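Local coordinates for putative hydrolase (Acinetobacter sp. NBRC 100985, PDB 4XUK), which probably hydrolyses organophosphates and lactones as a dizinc enzyme of the metallo-beta-lactamase superfamily, at residues N29-I34 with T224-R229. The protein carries 2 engineered substitutions. Sequence-based numbering, arbitrary orientation.
Sequences NLFKDI and TVQFDR
Phe31 and Ile34 pack onto Val225, Gln226 and Arg229 in a largely buried van der Waals contact of the metallo-beta-lactamase fold, without polar bonds between the two segments, where the loop between strand 14-26 and helix 36-45 meets the short helix 225-228. The centrepiece is a CH-pi contact: Val225 CG2 lies over one face of the Phe31 ring, 3.9 Å from its centroid and 18° off the ring normal. Val225 sets its whole branched end against this face, CG2 nearest Phe31 CE2 at 3.7 Å and CG1 nearest Phe31 CD1 at 3.9 Å. With CG of Phe31 anti to its carbonyl carbon (chi1 -67°), the two side chains come from opposite directions, and the ring presents its face to the valine.

Gln226 comes to the ring edge instead, its CD 4.0 Å from Phe31 CE1 and near the ring plane, with the amide turned 71° from the ring. That amide is fixed at both ends: OE1 is hydrogen-bonded to His221 N and to Ser222 OG, while NE2 is bonded to Thr232 O. The glutamine side chain lies about 11 Å from a bound zinc ion, and none of the touching residues is a zinc ligand.

Beside the ring, a second packing site sets the Ile34 methyl CD1 against the bent Arg229 chain and the flat of its guanidinium. The arginine folds back at chi2 and chi3, bringing both its CG and its guanidinium against the isoleucine, and NH2 is hydrogen-bonded to Gln38 OE1 of helix 36-45. Ile34 CD1 sits over the centre of one guanidinium face, 3.8 Å from Arg229 CZ.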
loop_
_atom_site.group_PDB
_atom_site.type_symbol
_atom_site.label_atom_id
_atom_site.label_comp_id
_atom_site.label_asym_id
_atom_site.label_seq_id
_atom_site.Cartn_x
_atom_site.Cartn_y
_atom_site.Cartn_z
ATOM N N ASN A 29 18.739 -8.455 13.934
ATOM C CA ASN A 29 19.935 -9.294 13.929
ATOM C C ASN A 29 19.907 -10.402 12.874
ATOM O O ASN A 29 20.930 -11.026 12.606
ATOM C CB ASN A 29 20.167 -9.923 15.306
ATOM C CG ASN A 29 20.540 -8.898 16.360
ATOM O OD1 ASN A 29 19.878 -8.784 17.396
ATOM N ND2 ASN A 29 21.602 -8.144 16.100
ATOM N N LEU A 30 18.742 -10.669 12.290
ATOM C CA LEU A 30 18.658 -11.703 11.259
ATOM C C LEU A 30 19.349 -11.267 9.967
ATOM O O LEU A 30 19.709 -12.104 9.137
ATOM C CB LEU A 30 17.205 -12.108 11.002
ATOM C CG LEU A 30 16.474 -12.761 12.173
ATOM C CD1 LEU A 30 15.032 -13.065 11.804
ATOM C CD2 LEU A 30 17.179 -14.035 12.636
ATOM N N PHE A 31 19.545 -9.960 9.798
ATOM C CA PHE A 31 20.289 -9.470 8.642
ATOM C C PHE A 31 21.770 -9.751 8.864
ATOM O O PHE A 31 22.328 -9.387 9.898
ATOM C CB PHE A 31 20.019 -7.985 8.406
ATOM C CG PHE A 31 18.600 -7.694 7.970
ATOM C CD1 PHE A 31 18.135 -8.133 6.735
ATOM C CD2 PHE A 31 17.734 -6.994 8.796
ATOM C CE1 PHE A 31 16.825 -7.875 6.336
ATOM C CE2 PHE A 31 16.435 -6.730 8.406
ATOM C CZ PHE A 31 15.978 -7.165 7.174
ATOM N N LYS A 32 22.406 -10.372 7.901
ATOM C CA LYS A 32 23.740 -10.918 8.047
ATOM C C LYS A 32 24.831 -10.050 7.488
ATOM O O LYS A 32 24.661 -9.409 6.503
ATOM C CB LYS A 32 23.823 -12.289 7.370
ATOM C CG LYS A 32 23.220 -13.449 8.129
ATOM C CD LYS A 32 24.172 -14.636 8.195
ATOM C CE LYS A 32 24.431 -15.300 6.858
ATOM N NZ LYS A 32 25.804 -15.097 6.348
ATOM N N ASP A 33 25.967 -10.060 8.155
ATOM C CA ASP A 33 27.161 -9.397 7.679
ATOM C C ASP A 33 26.929 -7.946 7.259
ATOM O O ASP A 33 27.339 -7.507 6.232
ATOM C CB ASP A 33 27.732 -10.162 6.524
ATOM C CG ASP A 33 28.348 -11.403 6.921
ATOM O OD1 ASP A 33 28.248 -11.848 8.036
ATOM O OD2 ASP A 33 28.970 -11.947 6.085
ATOM N N ILE A 34 26.224 -7.239 8.083
ATOM C CA ILE A 34 26.037 -5.808 7.929
ATOM C C ILE A 34 26.012 -5.257 9.340
ATOM O O ILE A 34 25.398 -5.851 10.223
ATOM C CB ILE A 34 24.750 -5.482 7.102
ATOM C CG1 ILE A 34 24.539 -3.970 6.963
ATOM C CG2 ILE A 34 23.526 -6.181 7.685
ATOM C CD1 ILE A 34 23.717 -3.572 5.728
ATOM N N THR A 224 13.294 -2.852 2.659
ATOM C CA THR A 224 14.135 -1.828 3.262
ATOM C C THR A 224 15.617 -2.181 3.130
ATOM O O THR A 224 16.271 -1.760 2.177
ATOM C CB THR A 224 13.771 -1.609 4.757
ATOM O OG1 THR A 224 13.901 -2.839 5.479
ATOM C CG2 THR A 224 12.326 -1.135 4.879
ATOM N N VAL A 225 16.132 -2.956 4.083
ATOM C CA VAL A 225 17.556 -3.306 4.120
ATOM C C VAL A 225 18.029 -3.929 2.808
ATOM O O VAL A 225 19.051 -3.515 2.247
ATOM C CB VAL A 225 17.867 -4.288 5.274
ATOM C CG1 VAL A 225 19.324 -4.715 5.241
ATOM C CG2 VAL A 225 17.550 -3.647 6.626
ATOM N N GLN A 226 17.282 -4.913 2.306
ATOM C CA GLN A 226 17.749 -5.670 1.145
ATOM C C GLN A 226 17.456 -5.009 -0.202
ATOM O O GLN A 226 17.778 -5.563 -1.257
ATOM C CB GLN A 226 17.206 -7.097 1.192
ATOM C CG GLN A 226 17.694 -7.883 2.395
ATOM C CD GLN A 226 16.907 -9.157 2.582
ATOM O OE1 GLN A 226 15.690 -9.122 2.733
ATOM N NE2 GLN A 226 17.592 -10.289 2.540
ATOM N N PHE A 227 16.852 -3.826 -0.179
ATOM C CA PHE A 227 16.776 -3.035 -1.402
ATOM C C PHE A 227 17.884 -1.977 -1.444
ATOM O O PHE A 227 18.577 -1.853 -2.455
ATOM C CB PHE A 227 15.378 -2.425 -1.603
ATOM C CG PHE A 227 14.405 -3.364 -2.289
ATOM C CD1 PHE A 227 13.857 -4.441 -1.599
ATOM C CD2 PHE A 227 14.064 -3.184 -3.624
ATOM C CE1 PHE A 227 12.972 -5.314 -2.224
ATOM C CE2 PHE A 227 13.172 -4.059 -4.261
ATOM C CZ PHE A 227 12.630 -5.122 -3.552
ATOM N N ASP A 228 18.063 -1.225 -0.360
ATOM C CA ASP A 228 19.174 -0.272 -0.284
ATOM C C ASP A 228 20.518 -1.002 -0.298
ATOM O O ASP A 228 21.487 -0.513 -0.878
ATOM C CB ASP A 228 19.067 0.582 0.991
ATOM C CG ASP A 228 17.910 1.564 0.953
ATOM O OD1 ASP A 228 16.954 1.349 0.175
ATOM O OD2 ASP A 228 17.947 2.555 1.721
ATOM N N ARG A 229 20.572 -2.170 0.340
ATOM C CA ARG A 229 21.790 -2.968 0.370
ATOM C C ARG A 229 21.502 -4.409 -0.056
ATOM O O ARG A 229 21.485 -5.314 0.779
ATOM C CB ARG A 229 22.380 -2.950 1.778
ATOM C CG ARG A 229 23.837 -3.365 1.831
ATOM C CD ARG A 229 24.743 -2.169 1.565
ATOM N NE ARG A 229 24.626 -1.201 2.645
ATOM C CZ ARG A 229 25.543 -1.021 3.592
ATOM N NH1 ARG A 229 26.673 -1.724 3.580
ATOM N NH2 ARG A 229 25.334 -0.122 4.542
#